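Local coordinates for fibronectin type III domain-containing protein (Simiduia agarivorans, PDB 6P2K) that probably hydrolyses the beta-1,4-glucan backbone of xyloglucan, as family 74 glycoside hydrolases do, with this tandem beta-propeller part of a longer protein, at residues 43-48 against 372-377; 360-363 against 368-371; 662-667 against 717-722. All blocks are in the same frame, centred on the assembly; numbering follows the deposited sequence.

Contact 1. Residues 43-48 against 372-377; sequences TNNGES and QNKYST
Lys374 pushes its ammonium group against the type I' turn that runs from Asn44 to Glu47. The Asn44 side chain ties the turn to its flanks: its ND2 donates to Ser48 OG, and its OD1 takes both Ser48 N and the hydroxyl of Ser42. Asn45 follows, and its carbonyl O accepts from Lys374 NZ at 2.9 Å, the donor standing 42° out of the carbonyl plane. A water joins Asn45 ND2, Gln372 OE1 and the same ammonium. At Gly46 a CB would be tight against Lys374 CB, at 3.2 Å; separately, at these backbone angles it would jam against the preceding carbonyl O, which alone calls for glycine. This turn belongs to the first blade of the N-terminal seven-bladed beta-propeller, while 372-377 leaves that propeller's last blade for the second propeller; the contact therefore lies where the ring closes. Glu47 bends at chi2 (-51°) and brings OE1 to Lys374 NZ at 2.9 Å, a salt bridge made through the anti lone pair, while OE2 pairs with Lys396. A second water links Glu47 OE1 to Asn373 O. The lysine chain is itself kinked at chi2 (-69°), then extended, which carries NZ between Asn45 O and the carboxylate. A methionine in place of Lys374 would probably leave Asn45 O and Glu47 OE1 without their shared donor and weaken the hold on the turn.

Contact 2. Residues 360-363 against 368-371; sequences ASHN and SYSW
His362 has its CG trans to the backbone N (chi1 -179°) and Tyr369 has its own opposite the carbonyl carbon (chi1 -68°), a pairing that brings the two rings together. His362 CD2 stands over one face of the tyrosine ring, toward its rim, 3.6 Å from Tyr369 CZ, with the two planes inclined at 38°. Asn367 binds His362 NE2, while Glu294 and Arg347 both hold the Tyr369 hydroxyl. On the same face of the sheet Ala360 CB sits squarely over the six-membered ring of Trp371, 3.4 Å from its centroid: a CH-pi contact. Beneath these side chains runs an antiparallel beta hairpin. Ser361 and Ser370 form a hydrogen-bonded pair, Ser370 N to Ser361 O at 2.9 Å and Ser361 N to Ser370 O at 3.1 Å; Asn363 N reaches Ser368 O at 2.9 Å, and the return bond from Ser368 N is weak. Ser370 OG also bonds Lys508 of a second subunit. The hairpin closes a propeller blade: strand 358-363 pairs on its far side with 348-351, strand 368-373 is outermost within the chain, and Trp371 stacks on Trp314, its NE1 bound to Ile313 O.

Contact 3. Residues 662-667 against 717-722; sequences KIFTPA and GVFLGT
Phe664, whose ring meets that of Phe719, makes backbone hydrogen bonds with Ile650, as does Ile663, the two facing it together as a classic beta bulge; Phe719 is tied through its own backbone to Met705. Between the two segments themselves the meeting is purely of hydrocarbon, one phenyl ring against another. Phe664 CE2 lies over a face of the Phe719 ring, 3.6 Å above its plane and shifted toward the rim, which brings it 3.7 Å from Phe719 CG. Phe664 CZ comes equally near, 3.7 Å from Phe719 CD2. The ring planes are inclined at 52° with centroids 5.1 Å apart, so the pair is neither a parallel stack nor a T. In Phe664 the ring carbon CG lies roughly trans to the backbone N (chi1 -153°), carrying the ring over to Phe719, whereas Phe719 has CG beside its own N, anti to the carbonyl carbon. Its ring leans over Gly717, where a CB would be crowded at 3.4 Å by Phe719 CZ. Just after Phe664, Thr665 is the N-cap of helix 666-672, and its N bonds Asp668 OD2. The contact joins two adjacent blades of the second propeller: strand 661-664 is the outermost of one, strand 714-723 lies inside the next between 702-709 and 729-733, and Trp731 of 729-733 stacks on Phe664 while Met705 of 702-709 touches both phenylalanines.

How the contacts relate
Contacts 1 and 2 share strand 368-373, with centres about 15 Å apart, and they touch where Gln372 NE2 comes within 3.3 Å of Ser361 OG, a weak bond. Along the chain, contact 2 is nested inside the long loop that contact 1 closes: one builds the last blade of the first propeller, the other secures the exit from that blade against the first. Contact 3 comes later, between blades of the second propeller. Its centre lies about 39 Å from that of contact 1 and about 53 Å from that of contact 2, on the opposite side of the chain's centre from the latter. All three lie away from the zinc sites.

Contact 1. Residues 43-48 against 372-377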
ATOM      1  N   THR B  43     -46.508  21.972  -2.181  1.00 31.39           N
ATOM      2  CA  THR B  43     -47.432  21.882  -3.306  1.00 35.40           C
ATOM      3  C   THR B  43     -46.917  20.979  -4.421  1.00 32.67           C
ATOM      4  O   THR B  43     -47.495  20.969  -5.512  1.00 34.58           O
ATOM      5  CB  THR B  43     -47.740  23.269  -3.871  1.00 37.62           C
ATOM      6  OG1 THR B  43     -46.561  23.809  -4.485  1.00 39.72           O
ATOM      7  CG2 THR B  43     -48.216  24.208  -2.775  1.00 35.54           C
ATOM      8  N   ASN B  44     -45.854  20.217  -4.177  1.00 29.76           N
ATOM      9  CA  ASN B  44     -45.352  19.246  -5.142  1.00 31.13           C
ATOM     10  C   ASN B  44     -45.239  17.867  -4.506  1.00 29.48           C
ATOM     11  O   ASN B  44     -44.327  17.092  -4.808  1.00 28.38           O
ATOM     12  CB  ASN B  44     -44.014  19.693  -5.731  1.00 30.44           C
ATOM     13  CG  ASN B  44     -43.015  20.127  -4.670  1.00 27.54           C
ATOM     14  OD1 ASN B  44     -43.131  19.767  -3.501  1.00 23.62           O
ATOM     15  ND2 ASN B  44     -42.018  20.901  -5.085  1.00 29.60           N
ATOM     16  N   ASN B  45     -46.177  17.553  -3.609  1.00 28.17           N
ATOM     17  CA  ASN B  45     -46.250  16.257  -2.929  1.00 27.60           C
ATOM     18  C   ASN B  45     -44.939  15.909  -2.227  1.00 29.03           C
ATOM     19  O   ASN B  45     -44.476  14.765  -2.255  1.00 29.17           O
ATOM     20  CB  ASN B  45     -46.661  15.144  -3.896  1.00 30.15           C
ATOM     21  CG  ASN B  45     -47.284  13.959  -3.182  1.00 26.92           C
ATOM     22  OD1 ASN B  45     -48.020  14.127  -2.211  1.00 27.03           O
ATOM     23  ND2 ASN B  45     -46.981  12.754  -3.652  1.00 26.10           N
ATOM     24  N   GLY B  46     -44.334  16.903  -1.587  1.00 25.33           N
ATOM     25  CA  GLY B  46     -43.203  16.660  -0.721  1.00 23.15           C
ATOM     26  C   GLY B  46     -41.843  16.697  -1.374  1.00 23.51           C
ATOM     27  O   GLY B  46     -40.857  16.342  -0.717  1.00 20.80           O
ATOM     28  N   GLU B  47     -41.747  17.104  -2.643  1.00 23.51           N
ATOM     29  CA  GLU B  47     -40.426  17.280  -3.243  1.00 25.06           C
ATOM     30  C   GLU B  47     -39.701  18.476  -2.640  1.00 26.56           C
ATOM     31  O   GLU B  47     -38.464  18.506  -2.618  1.00 27.59           O
ATOM     32  CB  GLU B  47     -40.542  17.426  -4.761  1.00 27.76           C
ATOM     33  CG  GLU B  47     -40.749  16.107  -5.492  1.00 36.08           C
ATOM     34  CD  GLU B  47     -39.721  15.050  -5.106  1.00 42.56           C
ATOM     35  OE1 GLU B  47     -40.124  13.908  -4.795  1.00 42.85           O
ATOM     36  OE2 GLU B  47     -38.511  15.359  -5.113  1.00 45.09           O
ATOM     37  N   SER B  48     -40.447  19.460  -2.140  1.00 25.30           N
ATOM     38  CA  SER B  48     -39.880  20.579  -1.403  1.00 23.18           C
ATOM     39  C   SER B  48     -40.928  21.083  -0.422  1.00 24.33           C
ATOM     40  O   SER B  48     -42.123  21.088  -0.723  1.00 25.86           O
ATOM     41  CB  SER B  48     -39.437  21.716  -2.329  1.00 24.42           C
ATOM     42  OG  SER B  48     -40.560  22.378  -2.886  1.00 27.62           O
ATOM     43  N   GLN B 372     -41.225   6.432  -1.819  1.00 24.35           N
ATOM     44  CA  GLN B 372     -40.430   7.569  -2.264  1.00 23.04           C
ATOM     45  C   GLN B 372     -39.987   8.389  -1.060  1.00 22.58           C
ATOM     46  O   GLN B 372     -40.792   8.684  -0.171  1.00 20.47           O
ATOM     47  CB  GLN B 372     -41.225   8.448  -3.238  1.00 25.78           C
ATOM     48  CG  GLN B 372     -41.785   7.700  -4.441  1.00 30.24           C
ATOM     49  CD  GLN B 372     -42.765   8.534  -5.260  1.00 35.14           C
ATOM     50  OE1 GLN B 372     -42.715   9.766  -5.249  1.00 40.36           O
ATOM     51  NE2 GLN B 372     -43.659   7.858  -5.981  1.00 29.57           N
ATOM     52  N   ASN B 373     -38.707   8.753  -1.044  1.00 20.44           N
ATOM     53  CA  ASN B 373     -38.138   9.583   0.012  1.00 21.13           C
ATOM     54  C   ASN B 373     -38.602  11.026  -0.178  1.00 22.59           C
ATOM     55  O   ASN B 373     -38.297  11.650  -1.199  1.00 21.73           O
ATOM     56  CB  ASN B 373     -36.610   9.461  -0.035  1.00 18.41           C
ATOM     57  CG  ASN B 373     -35.873  10.481   0.833  1.00 19.99           C
ATOM     58  OD1 ASN B 373     -36.459  11.364   1.462  1.00 18.18           O
ATOM     59  ND2 ASN B 373     -34.552  10.348   0.861  1.00 22.38           N
ATOM     60  N   LYS B 374     -39.332  11.558   0.809  1.00 17.58           N
ATOM     61  CA  LYS B 374     -39.882  12.909   0.736  1.00 15.97           C
ATOM     62  C   LYS B 374     -39.356  13.804   1.855  1.00 19.40           C
ATOM     63  O   LYS B 374     -40.029  14.749   2.270  1.00 21.13           O
ATOM     64  CB  LYS B 374     -41.410  12.877   0.768  1.00 16.64           C
ATOM     65  CG  LYS B 374     -42.048  12.143  -0.405  1.00 19.47           C
ATOM     66  CD  LYS B 374     -41.846  12.907  -1.708  1.00 19.01           C
ATOM     67  CE  LYS B 374     -42.600  12.249  -2.856  1.00 21.63           C
ATOM     68  NZ  LYS B 374     -42.785  13.182  -3.997  1.00 24.44           N
ATOM     69  N   TYR B 375     -38.158  13.521   2.362  1.00 16.87           N
ATOM     70  CA  TYR B 375     -37.556  14.377   3.374  1.00 18.13           C
ATOM     71  C   TYR B 375     -36.146  14.835   3.042  1.00 19.64           C
ATOM     72  O   TYR B 375     -35.725  15.877   3.560  1.00 18.89           O
ATOM     73  CB  TYR B 375     -37.556  13.682   4.750  1.00 17.35           C
ATOM     74  CG  TYR B 375     -36.569  12.543   4.929  1.00 17.35           C
ATOM     75  CD1 TYR B 375     -36.843  11.269   4.439  1.00 13.80           C
ATOM     76  CD2 TYR B 375     -35.377  12.736   5.623  1.00 17.08           C
ATOM     77  CE1 TYR B 375     -35.950  10.225   4.612  1.00 13.37           C
ATOM     78  CE2 TYR B 375     -34.477  11.699   5.803  1.00 16.18           C
ATOM     79  CZ  TYR B 375     -34.769  10.446   5.299  1.00 16.93           C
ATOM     80  OH  TYR B 375     -33.873   9.416   5.486  1.00 17.83           O
ATOM     81  N   SER B 376     -35.415  14.124   2.185  1.00 18.27           N
ATOM     82  CA  SER B 376     -34.051  14.505   1.855  1.00 15.85           C
ATOM     83  C   SER B 376     -33.759  14.102   0.418  1.00 20.06           C
ATOM     84  O   SER B 376     -34.427  13.235  -0.153  1.00 20.86           O
ATOM     85  CB  SER B 376     -33.042  13.865   2.814  1.00 16.04           C
ATOM     86  OG  SER B 376     -33.210  12.459   2.875  1.00 16.94           O
ATOM     87  N   THR B 377     -32.740  14.736  -0.158  1.00 18.45           N
ATOM     88  CA  THR B 377     -32.405  14.563  -1.566  1.00 20.02           C
ATOM     89  C   THR B 377     -30.977  14.053  -1.697  1.00 19.64           C
ATOM     90  O   THR B 377     -30.048  14.698  -1.181  1.00 19.55           O
ATOM     91  CB  THR B 377     -32.566  15.883  -2.321  1.00 22.59           C
ATOM     92  OG1 THR B 377     -33.866  16.422  -2.057  1.00 26.40           O
ATOM     93  CG2 THR B 377     -32.403  15.666  -3.822  1.00 24.63           C
TER
HETATM   94  O   HOH W   1     -44.814  11.914  -5.617  1.00 38.08           O
HETATM   95  O   HOH W   2     -38.855  11.645  -3.972  1.00 34.84           O

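Contact 2. Residues 360-363 against 368-371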
ATOM      1  N   ALA B 360     -45.857   6.631  -0.951  1.00 20.60           N
ATOM      2  CA  ALA B 360     -45.906   5.434  -1.776  1.00 23.71           C
ATOM      3  C   ALA B 360     -46.931   5.629  -2.880  1.00 27.03           C
ATOM      4  O   ALA B 360     -48.075   6.002  -2.608  1.00 27.11           O
ATOM      5  CB  ALA B 360     -46.266   4.203  -0.942  1.00 22.61           C
ATOM      6  N   SER B 361     -46.519   5.396  -4.121  1.00 29.07           N
ATOM      7  CA  SER B 361     -47.475   5.314  -5.212  1.00 29.00           C
ATOM      8  C   SER B 361     -47.921   3.865  -5.377  1.00 30.53           C
ATOM      9  O   SER B 361     -47.227   2.928  -4.977  1.00 32.18           O
ATOM     10  CB  SER B 361     -46.875   5.845  -6.515  1.00 33.27           C
ATOM     11  OG  SER B 361     -45.605   5.271  -6.767  1.00 39.49           O
ATOM     12  N   HIS B 362     -49.101   3.690  -5.960  1.00 31.81           N
ATOM     13  CA  HIS B 362     -49.738   2.386  -6.044  1.00 33.53           C
ATOM     14  C   HIS B 362     -49.921   1.980  -7.500  1.00 38.21           C
ATOM     15  O   HIS B 362     -50.325   2.793  -8.338  1.00 39.42           O
ATOM     16  CB  HIS B 362     -51.092   2.392  -5.328  1.00 36.58           C
ATOM     17  CG  HIS B 362     -51.791   1.068  -5.347  1.00 43.53           C
ATOM     18  ND1 HIS B 362     -53.038   0.891  -5.909  1.00 44.88           N
ATOM     19  CD2 HIS B 362     -51.418  -0.145  -4.873  1.00 43.81           C
ATOM     20  CE1 HIS B 362     -53.401  -0.373  -5.782  1.00 46.08           C
ATOM     21  NE2 HIS B 362     -52.436  -1.024  -5.157  1.00 45.10           N
ATOM     22  N   ASN B 363     -49.611   0.718  -7.789  1.00 40.64           N
ATOM     23  CA  ASN B 363     -49.859   0.111  -9.092  1.00 48.81           C
ATOM     24  C   ASN B 363     -51.068  -0.807  -8.942  1.00 52.30           C
ATOM     25  O   ASN B 363     -50.995  -1.830  -8.254  1.00 53.11           O
ATOM     26  CB  ASN B 363     -48.630  -0.658  -9.575  1.00 50.85           C
ATOM     27  CG  ASN B 363     -48.751  -1.116 -11.021  1.00 55.04           C
ATOM     28  OD1 ASN B 363     -49.841  -1.145 -11.595  1.00 53.06           O
ATOM     29  ND2 ASN B 363     -47.620  -1.480 -11.617  1.00 56.77           N
ATOM     30  N   SER B 368     -48.859  -3.238  -6.092  1.00 44.16           N
ATOM     31  CA  SER B 368     -47.525  -2.959  -5.592  1.00 41.53           C
ATOM     32  C   SER B 368     -47.417  -1.490  -5.209  1.00 39.57           C
ATOM     33  O   SER B 368     -48.080  -0.623  -5.790  1.00 40.76           O
ATOM     34  CB  SER B 368     -46.457  -3.312  -6.632  1.00 45.76           C
ATOM     35  OG  SER B 368     -46.483  -2.415  -7.732  1.00 51.09           O
ATOM     36  N   TYR B 369     -46.578  -1.225  -4.215  1.00 35.02           N
ATOM     37  CA  TYR B 369     -46.328   0.117  -3.720  1.00 30.59           C
ATOM     38  C   TYR B 369     -44.875   0.484  -3.979  1.00 28.85           C
ATOM     39  O   TYR B 369     -43.978  -0.350  -3.833  1.00 29.29           O
ATOM     40  CB  TYR B 369     -46.648   0.220  -2.225  1.00 29.16           C
ATOM     41  CG  TYR B 369     -48.122   0.092  -1.917  1.00 29.97           C
ATOM     42  CD1 TYR B 369     -48.708  -1.152  -1.737  1.00 30.57           C
ATOM     43  CD2 TYR B 369     -48.929   1.217  -1.818  1.00 31.89           C
ATOM     44  CE1 TYR B 369     -50.057  -1.273  -1.460  1.00 34.71           C
ATOM     45  CE2 TYR B 369     -50.279   1.107  -1.541  1.00 34.13           C
ATOM     46  CZ  TYR B 369     -50.840  -0.140  -1.363  1.00 36.67           C
ATOM     47  OH  TYR B 369     -52.182  -0.259  -1.087  1.00 36.28           O
ATOM     48  N   SER B 370     -44.651   1.733  -4.374  1.00 27.08           N
ATOM     49  CA  SER B 370     -43.319   2.245  -4.685  1.00 31.30           C
ATOM     50  C   SER B 370     -43.034   3.403  -3.733  1.00 28.20           C
ATOM     51  O   SER B 370     -43.575   4.501  -3.899  1.00 30.76           O
ATOM     52  CB  SER B 370     -43.231   2.676  -6.146  1.00 33.83           C
ATOM     53  OG  SER B 370     -41.905   3.038  -6.489  1.00 38.84           O
ATOM     54  N   TRP B 371     -42.187   3.156  -2.739  1.00 27.31           N
ATOM     55  CA  TRP B 371     -41.952   4.129  -1.684  1.00 26.96           C
ATOM     56  C   TRP B 371     -40.928   5.168  -2.118  1.00 26.45           C
ATOM     57  O   TRP B 371     -39.895   4.837  -2.706  1.00 24.38           O
ATOM     58  CB  TRP B 371     -41.499   3.416  -0.410  1.00 22.76           C
ATOM     59  CG  TRP B 371     -42.633   2.669   0.206  1.00 26.19           C
ATOM     60  CD1 TRP B 371     -42.955   1.355   0.016  1.00 25.03           C
ATOM     61  CD2 TRP B 371     -43.634   3.206   1.075  1.00 24.20           C
ATOM     62  NE1 TRP B 371     -44.086   1.039   0.729  1.00 25.89           N
ATOM     63  CE2 TRP B 371     -44.522   2.159   1.389  1.00 23.75           C
ATOM     64  CE3 TRP B 371     -43.859   4.471   1.626  1.00 24.31           C
ATOM     65  CZ2 TRP B 371     -45.616   2.336   2.229  1.00 23.62           C
ATOM     66  CZ3 TRP B 371     -44.946   4.645   2.463  1.00 27.28           C
ATOM     67  CH2 TRP B 371     -45.812   3.584   2.754  1.00 26.11           C
TER

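Contact 3. Residues 662-667 against 717-722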
ATOM      1  N   LYS B 662     -22.805  44.081  34.183  1.00 33.92           N
ATOM      2  CA  LYS B 662     -24.001  43.729  33.425  1.00 35.93           C
ATOM      3  C   LYS B 662     -24.011  44.477  32.096  1.00 37.73           C
ATOM      4  O   LYS B 662     -23.839  45.699  32.068  1.00 41.50           O
ATOM      5  CB  LYS B 662     -25.251  44.088  34.230  1.00 39.00           C
ATOM      6  CG  LYS B 662     -26.069  42.914  34.733  1.00 40.01           C
ATOM      7  CD  LYS B 662     -27.399  43.371  35.316  1.00 43.08           C
ATOM      8  CE  LYS B 662     -27.348  43.432  36.834  1.00 46.77           C
ATOM      9  NZ  LYS B 662     -28.685  43.203  37.448  1.00 50.60           N
ATOM     10  N   ILE B 663     -24.221  43.758  30.991  1.00 34.78           N
ATOM     11  CA  ILE B 663     -24.259  44.424  29.690  1.00 34.50           C
ATOM     12  C   ILE B 663     -25.495  44.044  28.879  1.00 32.65           C
ATOM     13  O   ILE B 663     -25.758  44.649  27.834  1.00 32.34           O
ATOM     14  CB  ILE B 663     -22.980  44.149  28.874  1.00 33.35           C
ATOM     15  CG1 ILE B 663     -22.853  42.665  28.539  1.00 31.63           C
ATOM     16  CG2 ILE B 663     -21.749  44.667  29.610  1.00 33.71           C
ATOM     17  CD1 ILE B 663     -21.850  42.377  27.434  1.00 31.22           C
ATOM     18  N   PHE B 664     -26.261  43.052  29.332  1.00 31.34           N
ATOM     19  CA  PHE B 664     -27.529  42.756  28.672  1.00 31.20           C
ATOM     20  C   PHE B 664     -28.473  42.070  29.646  1.00 31.58           C
ATOM     21  O   PHE B 664     -28.096  41.084  30.288  1.00 31.82           O
ATOM     22  CB  PHE B 664     -27.337  41.885  27.425  1.00 29.00           C
ATOM     23  CG  PHE B 664     -28.410  42.080  26.389  1.00 29.41           C
ATOM     24  CD1 PHE B 664     -28.646  43.335  25.848  1.00 29.70           C
ATOM     25  CD2 PHE B 664     -29.191  41.018  25.970  1.00 25.50           C
ATOM     26  CE1 PHE B 664     -29.634  43.524  24.897  1.00 29.82           C
ATOM     27  CE2 PHE B 664     -30.181  41.200  25.019  1.00 27.70           C
ATOM     28  CZ  PHE B 664     -30.401  42.458  24.483  1.00 29.44           C
ATOM     29  N   THR B 665     -29.692  42.584  29.739  1.00 31.41           N
ATOM     30  CA  THR B 665     -30.728  42.103  30.639  1.00 32.13           C
ATOM     31  C   THR B 665     -32.012  41.873  29.862  1.00 31.66           C
ATOM     32  O   THR B 665     -32.141  42.303  28.710  1.00 27.92           O
ATOM     33  CB  THR B 665     -30.974  43.122  31.763  1.00 34.79           C
ATOM     34  OG1 THR B 665     -31.524  44.320  31.201  1.00 37.56           O
ATOM     35  CG2 THR B 665     -29.679  43.452  32.486  1.00 32.77           C
ATOM     36  N   PRO B 666     -32.988  41.179  30.457  1.00 33.96           N
ATOM     37  CA  PRO B 666     -34.308  41.081  29.808  1.00 35.51           C
ATOM     38  C   PRO B 666     -34.924  42.427  29.466  1.00 35.49           C
ATOM     39  O   PRO B 666     -35.621  42.536  28.448  1.00 35.55           O
ATOM     40  CB  PRO B 666     -35.146  40.325  30.848  1.00 34.95           C
ATOM     41  CG  PRO B 666     -34.156  39.479  31.564  1.00 35.95           C
ATOM     42  CD  PRO B 666     -32.881  40.278  31.619  1.00 36.33           C
ATOM     43  N   ALA B 667     -34.696  43.459  30.284  1.00 33.78           N
ATOM     44  CA  ALA B 667     -35.220  44.782  29.960  1.00 34.43           C
ATOM     45  C   ALA B 667     -34.589  45.326  28.684  1.00 34.01           C
ATOM     46  O   ALA B 667     -35.279  45.916  27.843  1.00 34.33           O
ATOM     47  CB  ALA B 667     -34.986  45.741  31.126  1.00 37.50           C
ATOM     48  N   GLY B 717     -35.868  36.164  21.058  1.00 27.30           N
ATOM     49  CA  GLY B 717     -35.114  36.786  19.990  1.00 27.72           C
ATOM     50  C   GLY B 717     -33.620  36.570  20.091  1.00 27.29           C
ATOM     51  O   GLY B 717     -33.106  36.161  21.137  1.00 23.93           O
ATOM     52  N   VAL B 718     -32.916  36.837  18.995  1.00 27.30           N
ATOM     53  CA  VAL B 718     -31.462  36.737  18.924  1.00 24.74           C
ATOM     54  C   VAL B 718     -30.903  38.150  18.907  1.00 26.41           C
ATOM     55  O   VAL B 718     -31.384  39.004  18.153  1.00 29.95           O
ATOM     56  CB  VAL B 718     -31.012  35.950  17.681  1.00 25.97           C
ATOM     57  CG1 VAL B 718     -29.508  35.684  17.730  1.00 21.68           C
ATOM     58  CG2 VAL B 718     -31.798  34.652  17.572  1.00 25.60           C
ATOM     59  N   PHE B 719     -29.895  38.401  19.738  1.00 24.63           N
ATOM     60  CA  PHE B 719     -29.362  39.744  19.917  1.00 26.45           C
ATOM     61  C   PHE B 719     -27.859  39.757  19.691  1.00 26.20           C
ATOM     62  O   PHE B 719     -27.136  38.885  20.180  1.00 28.25           O
ATOM     63  CB  PHE B 719     -29.697  40.284  21.310  1.00 27.95           C
ATOM     64  CG  PHE B 719     -31.170  40.324  21.593  1.00 30.47           C
ATOM     65  CD1 PHE B 719     -31.817  39.223  22.141  1.00 28.48           C
ATOM     66  CD2 PHE B 719     -31.917  41.454  21.285  1.00 28.79           C
ATOM     67  CE1 PHE B 719     -33.176  39.255  22.391  1.00 31.00           C
ATOM     68  CE2 PHE B 719     -33.276  41.494  21.535  1.00 30.36           C
ATOM     69  CZ  PHE B 719     -33.908  40.394  22.089  1.00 32.66           C
ATOM     70  N   LEU B 720     -27.401  40.761  18.949  1.00 27.21           N
ATOM     71  CA  LEU B 720     -26.000  40.915  18.582  1.00 26.80           C
ATOM     72  C   LEU B 720     -25.498  42.244  19.129  1.00 31.50           C
ATOM     73  O   LEU B 720     -26.062  43.300  18.822  1.00 32.62           O
ATOM     74  CB  LEU B 720     -25.826  40.858  17.063  1.00 24.43           C
ATOM     75  CG  LEU B 720     -24.398  40.982  16.526  1.00 27.70           C
ATOM     76  CD1 LEU B 720     -23.661  39.654  16.645  1.00 24.58           C
ATOM     77  CD2 LEU B 720     -24.398  41.480  15.090  1.00 27.38           C
ATOM     78  N   GLY B 721     -24.444  42.190  19.933  1.00 30.14           N
ATOM     79  CA  GLY B 721     -23.834  43.381  20.505  1.00 29.11           C
ATOM     80  C   GLY B 721     -22.500  43.667  19.839  1.00 27.49           C
ATOM     81  O   GLY B 721     -21.757  42.742  19.493  1.00 28.78           O
ATOM     82  N   THR B 722     -22.204  44.951  19.661  1.00 27.80           N
ATOM     83  CA  THR B 722     -20.946  45.400  19.080  1.00 31.97           C
ATOM     84  C   THR B 722     -20.177  46.197  20.121  1.00 36.70           C
ATOM     85  O   THR B 722     -20.722  47.126  20.728  1.00 36.74           O
ATOM     86  CB  THR B 722     -21.178  46.247  17.825  1.00 34.79           C
ATOM     87  OG1 THR B 722     -21.923  45.487  16.863  1.00 36.68           O
ATOM     88  CG2 THR B 722     -19.846  46.663  17.212  1.00 32.68           C
TER